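Local structure of alpha-1,2-mannosyltransferase (Ktr4), putative (Neosartorya fumigata, 7BOP) at residues Y128-W136 and R172-A183. The protein belongs to the fungal glycolipid 2-alpha-mannosyltransferase family of GT-A-type glycosyltransferases and holds guanosine-5'-diphosphate and a manganese ion. Residues are numbered along the deposited sequence; the frame is centred on the assembly and turned at random.
Sequences YEQVPKEHW and RWNSGMFYKHPA. With GDP (guanosine-5'-diphosphate), chain H; GOL (glycerol), chain M.
With CG anti to the backbone N in both H181 (chi1 -162°) and W173 (chi1 -172°), H181 reaches the last residue of strand 126-130 and W173 the loop after it. H181 NE2 donates an almost straight 2.8 Å hydrogen bond to Q130 O, which lies in the ring plane, whereas the donor stands well above the carbonyl plane. A183 N donates to H181 ND1, so the rotation of the ring is fixed. P132 CD packs on H181 CD2. Both methyls of V131 lie on one side of the W173 indole, CG1 nearest NE1 (3.4 Å) and CG2 over the face near the rim; F178 CB and M177 C cover the opposite face. A water joins W173 NE1, H135 ND1 and M177 O, tying the buried indole N-H to both segments. M177 SD approaches the H135 ring obliquely, 4.5 Å from its centroid. W136, of the nucleotide pocket, meets W173 CB through CZ3 and GDP O6 through CZ2 (3.5 Å). Beside GDP, the contact joins edge strand 126-130 of the GT-A-type nucleotide-binding sheet and the weakly bonded helical turn 133-136 to the last turns of helix 165-177 and the following 3-10 turns, against helices 294-306 and 316-327.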
ATOM      1  N   TYR A 128      18.092   0.448 -10.978  1.00 40.85           N
ATOM      2  CA  TYR A 128      17.227   1.126 -11.938  1.00 41.86           C
ATOM      3  C   TYR A 128      16.717   0.094 -12.917  1.00 43.46           C
ATOM      4  O   TYR A 128      17.486  -0.435 -13.715  1.00 46.16           O
ATOM      5  CB  TYR A 128      18.006   2.243 -12.634  1.00 41.93           C
ATOM      6  CG  TYR A 128      18.581   3.208 -11.629  1.00 40.72           C
ATOM      7  CD1 TYR A 128      17.798   4.238 -11.097  1.00 39.40           C
ATOM      8  CD2 TYR A 128      19.890   3.061 -11.159  1.00 40.07           C
ATOM      9  CE1 TYR A 128      18.310   5.104 -10.141  1.00 39.12           C
ATOM     10  CE2 TYR A 128      20.412   3.922 -10.203  1.00 39.53           C
ATOM     11  CZ  TYR A 128      19.621   4.946  -9.697  1.00 39.17           C
ATOM     12  OH  TYR A 128      20.131   5.807  -8.760  1.00 39.03           O
ATOM     13  N   GLU A 129      15.428  -0.228 -12.815  1.00 40.23           N
ATOM     14  CA  GLU A 129      14.840  -1.346 -13.545  1.00 39.69           C
ATOM     15  C   GLU A 129      13.724  -0.873 -14.454  1.00 40.48           C
ATOM     16  O   GLU A 129      13.006   0.091 -14.140  1.00 39.58           O
ATOM     17  CB  GLU A 129      14.273  -2.380 -12.575  1.00 40.13           C
ATOM     18  CG  GLU A 129      15.288  -2.971 -11.618  1.00 41.37           C
ATOM     19  CD  GLU A 129      16.317  -3.853 -12.293  1.00 43.18           C
ATOM     20  OE1 GLU A 129      16.043  -4.416 -13.369  1.00 43.47           O
ATOM     21  OE2 GLU A 129      17.400  -4.008 -11.709  1.00 46.46           O
ATOM     22  N   GLN A 130      13.577  -1.556 -15.582  1.00 39.22           N
ATOM     23  CA  GLN A 130      12.483  -1.294 -16.490  1.00 40.21           C
ATOM     24  C   GLN A 130      11.465  -2.401 -16.346  1.00 38.49           C
ATOM     25  O   GLN A 130      11.831  -3.570 -16.205  1.00 38.67           O
ATOM     26  CB  GLN A 130      12.966  -1.203 -17.934  1.00 41.83           C
ATOM     27  CG  GLN A 130      11.952  -0.535 -18.845  1.00 45.24           C
ATOM     28  CD  GLN A 130      12.471  -0.315 -20.253  1.00 48.35           C
ATOM     29  OE1 GLN A 130      13.510  -0.845 -20.625  1.00 50.11           O
ATOM     30  NE2 GLN A 130      11.737   0.467 -21.045  1.00 48.68           N
ATOM     31  N   VAL A 131      10.189  -2.035 -16.385  1.00 38.00           N
ATOM     32  CA  VAL A 131       9.116  -3.024 -16.353  1.00 37.88           C
ATOM     33  C   VAL A 131       9.036  -3.679 -17.735  1.00 38.75           C
ATOM     34  O   VAL A 131       8.937  -2.972 -18.717  1.00 38.10           O
ATOM     35  CB  VAL A 131       7.756  -2.373 -16.019  1.00 37.52           C
ATOM     36  CG1 VAL A 131       6.637  -3.408 -16.090  1.00 37.60           C
ATOM     37  CG2 VAL A 131       7.809  -1.722 -14.635  1.00 37.74           C
ATOM     38  N   PRO A 132       9.069  -5.025 -17.815  1.00 42.06           N
ATOM     39  CA  PRO A 132       8.950  -5.647 -19.152  1.00 44.58           C
ATOM     40  C   PRO A 132       7.591  -5.370 -19.809  1.00 46.79           C
ATOM     41  O   PRO A 132       6.581  -5.259 -19.106  1.00 42.81           O
ATOM     42  CB  PRO A 132       9.120  -7.154 -18.885  1.00 44.54           C
ATOM     43  CG  PRO A 132       9.470  -7.310 -17.448  1.00 43.57           C
ATOM     44  CD  PRO A 132       9.220  -6.015 -16.734  1.00 42.91           C
ATOM     45  N   LYS A 133       7.576  -5.278 -21.139  1.00 48.55           N
ATOM     46  CA  LYS A 133       6.353  -5.027 -21.917  1.00 50.23           C
ATOM     47  C   LYS A 133       5.223  -5.972 -21.529  1.00 46.35           C
ATOM     48  O   LYS A 133       4.079  -5.545 -21.373  1.00 43.17           O
ATOM     49  CB  LYS A 133       6.606  -5.150 -23.437  1.00 56.81           C
ATOM     50  CG  LYS A 133       7.278  -3.940 -24.085  1.00 66.82           C
ATOM     51  CD  LYS A 133       8.801  -4.078 -24.190  1.00 74.20           C
ATOM     52  CE  LYS A 133       9.473  -2.784 -24.641  1.00 77.78           C
ATOM     53  NZ  LYS A 133       9.602  -1.787 -23.536  1.00 77.52           N
ATOM     54  N   GLU A 134       5.548  -7.247 -21.359  1.00 44.84           N
ATOM     55  CA  GLU A 134       4.552  -8.255 -20.962  1.00 49.91           C
ATOM     56  C   GLU A 134       3.939  -8.050 -19.558  1.00 48.40           C
ATOM     57  O   GLU A 134       2.887  -8.613 -19.262  1.00 49.60           O
ATOM     58  CB  GLU A 134       5.117  -9.685 -21.106  1.00 53.67           C
ATOM     59  CG  GLU A 134       6.238 -10.071 -20.137  1.00 60.06           C
ATOM     60  CD  GLU A 134       7.650  -9.953 -20.712  1.00 65.51           C
ATOM     61  OE1 GLU A 134       7.898  -9.075 -21.584  1.00 64.56           O
ATOM     62  OE2 GLU A 134       8.523 -10.739 -20.261  1.00 68.99           O
ATOM     63  N   HIS A 135       4.606  -7.273 -18.700  1.00 44.85           N
ATOM     64  CA  HIS A 135       4.080  -6.903 -17.378  1.00 42.87           C
ATOM     65  C   HIS A 135       3.383  -5.543 -17.343  1.00 43.07           C
ATOM     66  O   HIS A 135       2.865  -5.159 -16.295  1.00 45.52           O
ATOM     67  CB  HIS A 135       5.209  -6.882 -16.344  1.00 41.44           C
ATOM     68  CG  HIS A 135       5.782  -8.226 -16.039  1.00 41.33           C
ATOM     69  ND1 HIS A 135       6.909  -8.390 -15.265  1.00 41.89           N
ATOM     70  CD2 HIS A 135       5.388  -9.470 -16.401  1.00 43.17           C
ATOM     71  CE1 HIS A 135       7.180  -9.678 -15.154  1.00 42.66           C
ATOM     72  NE2 HIS A 135       6.276 -10.354 -15.840  1.00 44.38           N
ATOM     73  N   TRP A 136       3.390  -4.816 -18.459  1.00 41.45           N
ATOM     74  CA  TRP A 136       2.861  -3.451 -18.539  1.00 41.35           C
ATOM     75  C   TRP A 136       1.752  -3.297 -19.568  1.00 44.08           C
ATOM     76  O   TRP A 136       0.733  -2.672 -19.275  1.00 43.86           O
ATOM     77  CB  TRP A 136       3.978  -2.461 -18.880  1.00 40.08           C
ATOM     78  CG  TRP A 136       3.578  -1.022 -18.715  1.00 38.74           C
ATOM     79  CD1 TRP A 136       3.376  -0.103 -19.700  1.00 40.01           C
ATOM     80  CD2 TRP A 136       3.335  -0.344 -17.475  1.00 38.49           C
ATOM     81  NE1 TRP A 136       3.022   1.111 -19.152  1.00 40.84           N
ATOM     82  CE2 TRP A 136       2.992   0.989 -17.788  1.00 38.59           C
ATOM     83  CE3 TRP A 136       3.379  -0.736 -16.130  1.00 38.23           C
ATOM     84  CZ2 TRP A 136       2.687   1.936 -16.802  1.00 38.24           C
ATOM     85  CZ3 TRP A 136       3.080   0.210 -15.146  1.00 39.72           C
ATOM     86  CH2 TRP A 136       2.732   1.531 -15.494  1.00 36.97           C
ATOM     87  N   ARG A 172      -2.708  -2.575 -12.221  1.00 32.13           N
ATOM     88  CA  ARG A 172      -2.466  -3.973 -12.577  1.00 32.53           C
ATOM     89  C   ARG A 172      -1.041  -4.407 -12.205  1.00 30.71           C
ATOM     90  O   ARG A 172      -0.846  -5.489 -11.637  1.00 29.57           O
ATOM     91  CB  ARG A 172      -2.722  -4.184 -14.066  1.00 33.68           C
ATOM     92  CG  ARG A 172      -2.443  -5.590 -14.556  1.00 35.41           C
ATOM     93  CD  ARG A 172      -2.893  -5.756 -15.989  1.00 36.64           C
ATOM     94  NE  ARG A 172      -2.680  -7.132 -16.417  1.00 38.84           N
ATOM     95  CZ  ARG A 172      -1.610  -7.595 -17.065  1.00 42.83           C
ATOM     96  NH1 ARG A 172      -0.597  -6.802 -17.431  1.00 48.30           N
ATOM     97  NH2 ARG A 172      -1.559  -8.886 -17.370  1.00 43.52           N
ATOM     98  N   TRP A 173      -0.066  -3.543 -12.476  1.00 32.00           N
ATOM     99  CA  TRP A 173       1.331  -3.844 -12.153  1.00 31.76           C
ATOM    100  C   TRP A 173       1.549  -4.034 -10.648  1.00 33.02           C
ATOM    101  O   TRP A 173       2.163  -5.019 -10.221  1.00 32.73           O
ATOM    102  CB  TRP A 173       2.275  -2.773 -12.685  1.00 33.04           C
ATOM    103  CG  TRP A 173       3.720  -3.177 -12.530  1.00 35.25           C
ATOM    104  CD1 TRP A 173       4.414  -4.037 -13.330  1.00 36.08           C
ATOM    105  CD2 TRP A 173       4.626  -2.766 -11.504  1.00 34.87           C
ATOM    106  NE1 TRP A 173       5.696  -4.186 -12.871  1.00 35.73           N
ATOM    107  CE2 TRP A 173       5.860  -3.419 -11.753  1.00 35.78           C
ATOM    108  CE3 TRP A 173       4.522  -1.917 -10.396  1.00 34.46           C
ATOM    109  CZ2 TRP A 173       6.980  -3.232 -10.949  1.00 35.15           C
ATOM    110  CZ3 TRP A 173       5.638  -1.730  -9.591  1.00 35.90           C
ATOM    111  CH2 TRP A 173       6.859  -2.387  -9.879  1.00 36.51           C
ATOM    112  N   ASN A 174       1.027  -3.105  -9.850  1.00 31.54           N
ATOM    113  CA  ASN A 174       1.075  -3.238  -8.388  1.00 30.58           C
ATOM    114  C   ASN A 174       0.264  -4.431  -7.874  1.00 30.04           C
ATOM    115  O   ASN A 174       0.647  -5.039  -6.881  1.00 30.88           O
ATOM    116  CB  ASN A 174       0.617  -1.944  -7.709  1.00 31.49           C
ATOM    117  CG  ASN A 174       1.670  -0.851  -7.772  1.00 31.87           C
ATOM    118  OD1 ASN A 174       2.839  -1.088  -7.507  1.00 32.52           O
ATOM    119  ND2 ASN A 174       1.249   0.354  -8.100  1.00 33.74           N
ATOM    120  N   SER A 175      -0.839  -4.769  -8.549  1.00 30.13           N
ATOM    121  CA  SER A 175      -1.687  -5.881  -8.123  1.00 29.78           C
ATOM    122  C   SER A 175      -1.087  -7.268  -8.355  1.00 31.21           C
ATOM    123  O   SER A 175      -1.264  -8.156  -7.522  1.00 32.24           O
ATOM    124  CB  SER A 175      -3.050  -5.824  -8.811  1.00 29.86           C
ATOM    125  OG  SER A 175      -3.774  -4.653  -8.441  1.00 29.24           O
ATOM    126  N   GLY A 176      -0.428  -7.465  -9.493  1.00 30.59           N
ATOM    127  CA  GLY A 176       0.007  -8.803  -9.898  1.00 33.04           C
ATOM    128  C   GLY A 176       1.382  -8.994 -10.505  1.00 33.70           C
ATOM    129  O   GLY A 176       1.796 -10.139 -10.698  1.00 32.93           O
ATOM    130  N   MET A 177       2.087  -7.907 -10.818  1.00 34.32           N
ATOM    131  CA  MET A 177       3.314  -8.000 -11.609  1.00 36.38           C
ATOM    132  C   MET A 177       4.600  -7.633 -10.881  1.00 36.18           C
ATOM    133  O   MET A 177       5.641  -8.226 -11.180  1.00 36.68           O
ATOM    134  CB  MET A 177       3.190  -7.148 -12.875  1.00 38.37           C
ATOM    135  CG  MET A 177       2.019  -7.520 -13.779  1.00 41.68           C
ATOM    136  SD  MET A 177       2.077  -9.243 -14.307  1.00 45.74           S
ATOM    137  CE  MET A 177       0.574  -9.360 -15.254  1.00 51.05           C
ATOM    138  N   PHE A 178       4.562  -6.684  -9.942  1.00 34.90           N
ATOM    139  CA  PHE A 178       5.800  -6.230  -9.281  1.00 34.43           C
ATOM    140  C   PHE A 178       6.562  -7.382  -8.625  1.00 35.87           C
ATOM    141  O   PHE A 178       7.787  -7.455  -8.738  1.00 36.56           O
ATOM    142  CB  PHE A 178       5.557  -5.065  -8.301  1.00 33.45           C
ATOM    143  CG  PHE A 178       5.049  -5.473  -6.936  1.00 31.89           C
ATOM    144  CD1 PHE A 178       3.700  -5.779  -6.732  1.00 31.84           C
ATOM    145  CD2 PHE A 178       5.909  -5.512  -5.844  1.00 31.49           C
ATOM    146  CE1 PHE A 178       3.234  -6.125  -5.469  1.00 30.63           C
ATOM    147  CE2 PHE A 178       5.452  -5.871  -4.585  1.00 30.99           C
ATOM    148  CZ  PHE A 178       4.106  -6.173  -4.393  1.00 31.26           C
ATOM    149  N   TYR A 179       5.828  -8.294  -7.990  1.00 33.11           N
ATOM    150  CA  TYR A 179       6.421  -9.448  -7.325  1.00 33.42           C
ATOM    151  C   TYR A 179       6.933 -10.553  -8.276  1.00 35.10           C
ATOM    152  O   TYR A 179       7.517 -11.527  -7.809  1.00 36.37           O
ATOM    153  CB  TYR A 179       5.469 -10.047  -6.287  1.00 32.81           C
ATOM    154  CG  TYR A 179       4.107 -10.487  -6.795  1.00 33.36           C
ATOM    155  CD1 TYR A 179       3.902 -11.773  -7.288  1.00 32.18           C
ATOM    156  CD2 TYR A 179       3.007  -9.624  -6.720  1.00 33.49           C
ATOM    157  CE1 TYR A 179       2.651 -12.177  -7.725  1.00 33.50           C
ATOM    158  CE2 TYR A 179       1.749 -10.018  -7.149  1.00 33.06           C
ATOM    159  CZ  TYR A 179       1.569 -11.292  -7.644  1.00 33.41           C
ATOM    160  OH  TYR A 179       0.320 -11.679  -8.070  1.00 32.93           O
ATOM    161  N   LYS A 180       6.680 -10.401  -9.576  1.00 36.03           N
ATOM    162  CA  LYS A 180       7.224 -11.266 -10.621  1.00 37.78           C
ATOM    163  C   LYS A 180       8.396 -10.640 -11.367  1.00 37.01           C
ATOM    164  O   LYS A 180       8.936 -11.268 -12.268  1.00 38.53           O
ATOM    165  CB  LYS A 180       6.129 -11.602 -11.640  1.00 38.74           C
ATOM    166  CG  LYS A 180       4.967 -12.386 -11.066  1.00 40.75           C
ATOM    167  CD  LYS A 180       3.982 -12.727 -12.171  1.00 42.19           C
ATOM    168  CE  LYS A 180       2.804 -13.527 -11.649  1.00 43.56           C
ATOM    169  NZ  LYS A 180       1.574 -12.691 -11.511  1.00 42.71           N
ATOM    170  N   HIS A 181       8.791  -9.415 -11.021  1.00 36.38           N
ATOM    171  CA  HIS A 181       9.903  -8.770 -11.713  1.00 37.00           C
ATOM    172  C   HIS A 181      11.220  -9.487 -11.356  1.00 38.77           C
ATOM    173  O   HIS A 181      11.453  -9.785 -10.179  1.00 35.34           O
ATOM    174  CB  HIS A 181      10.003  -7.290 -11.370  1.00 36.81           C
ATOM    175  CG  HIS A 181      10.826  -6.518 -12.349  1.00 37.40           C
ATOM    176  ND1 HIS A 181      12.200  -6.591 -12.370  1.00 39.52           N
ATOM    177  CD2 HIS A 181      10.484  -5.678 -13.350  1.00 37.89           C
ATOM    178  CE1 HIS A 181      12.673  -5.822 -13.333  1.00 38.65           C
ATOM    179  NE2 HIS A 181      11.650  -5.251 -13.941  1.00 39.61           N
ATOM    180  N   PRO A 182      12.073  -9.782 -12.363  1.00 40.13           N
ATOM    181  CA  PRO A 182      13.335 -10.512 -12.085  1.00 40.97           C
ATOM    182  C   PRO A 182      14.251  -9.886 -11.019  1.00 37.54           C
ATOM    183  O   PRO A 182      14.828 -10.592 -10.206  1.00 37.89           O
ATOM    184  CB  PRO A 182      14.040 -10.517 -13.456  1.00 42.66           C
ATOM    185  CG  PRO A 182      12.922 -10.492 -14.441  1.00 43.72           C
ATOM    186  CD  PRO A 182      11.839  -9.639 -13.817  1.00 41.73           C
ATOM    187  N   ALA A 183      14.399  -8.572 -11.063  1.00 37.71           N
ATOM    188  CA  ALA A 183      15.098  -7.789 -10.031  1.00 36.91           C
ATOM    189  C   ALA A 183      14.755  -8.111  -8.572  1.00 37.06           C
ATOM    190  O   ALA A 183      15.619  -7.953  -7.696  1.00 36.64           O
ATOM    191  CB  ALA A 183      14.916  -6.304 -10.286  1.00 37.21           C
TER
HETATM  192  PB  GDP H 402      -2.189   8.203  -6.877  1.00 50.77           P
HETATM  193  O1B GDP H 402      -2.669   9.594  -7.176  1.00 50.65           O
HETATM  194  O2B GDP H 402      -1.161   8.120  -5.735  1.00 47.74           O
HETATM  195  O3B GDP H 402      -3.264   7.138  -6.796  1.00 48.79           O
HETATM  196  O3A GDP H 402      -1.401   7.853  -8.256  1.00 49.25           O
HETATM  197  PA  GDP H 402       0.134   8.251  -8.604  1.00 48.06           P
HETATM  198  O1A GDP H 402       0.167   9.120  -9.838  1.00 47.04           O
HETATM  199  O2A GDP H 402       0.833   8.687  -7.296  1.00 48.67           O
HETATM  200  O5' GDP H 402       0.610   6.786  -9.067  1.00 46.05           O
HETATM  201  C5' GDP H 402       0.860   5.753  -8.113  1.00 46.57           C
HETATM  202  C4' GDP H 402       2.320   5.315  -8.187  1.00 46.69           C
HETATM  203  O4' GDP H 402       2.580   4.763  -9.482  1.00 46.54           O
HETATM  204  C3' GDP H 402       3.327   6.447  -8.035  1.00 45.40           C
HETATM  205  O3' GDP H 402       4.505   5.895  -7.425  1.00 43.60           O
HETATM  206  C2' GDP H 402       3.589   6.918  -9.457  1.00 46.38           C
HETATM  207  O2' GDP H 402       4.891   7.486  -9.604  1.00 44.16           O
HETATM  208  C1' GDP H 402       3.438   5.619 -10.242  1.00 45.21           C
HETATM  209  N9  GDP H 402       2.878   5.688 -11.614  1.00 47.09           N
HETATM  210  C8  GDP H 402       1.600   5.948 -12.009  1.00 45.68           C
HETATM  211  N7  GDP H 402       1.497   5.853 -13.356  1.00 44.77           N
HETATM  212  C5  GDP H 402       2.710   5.518 -13.838  1.00 45.48           C
HETATM  213  C6  GDP H 402       3.310   5.256 -15.163  1.00 44.45           C
HETATM  214  O6  GDP H 402       2.597   5.343 -16.176  1.00 41.97           O
HETATM  215  N1  GDP H 402       4.617   4.925 -15.236  1.00 44.87           N
HETATM  216  C2  GDP H 402       5.394   4.819 -14.127  1.00 44.27           C
HETATM  217  N2  GDP H 402       6.706   4.490 -14.237  1.00 43.47           N
HETATM  218  N3  GDP H 402       4.908   5.058 -12.884  1.00 43.81           N
HETATM  219  C4  GDP H 402       3.608   5.396 -12.687  1.00 44.89           C
HETATM  220  C1  GOL M 407      18.345  -5.176  -9.042  1.00 55.95           C
HETATM  221  O1  GOL M 407      18.413  -5.945 -10.247  1.00 57.62           O
HETATM  222  C2  GOL M 407      18.345  -6.068  -7.801  1.00 55.01           C
HETATM  223  O2  GOL M 407      18.220  -7.441  -8.167  1.00 55.65           O
HETATM  224  C3  GOL M 407      19.628  -5.872  -7.009  1.00 54.36           C
HETATM  225  O3  GOL M 407      19.722  -6.843  -5.965  1.00 52.15           O
HETATM  226  O   HOH W   1       7.225  -6.599 -13.203  1.00 37.56           O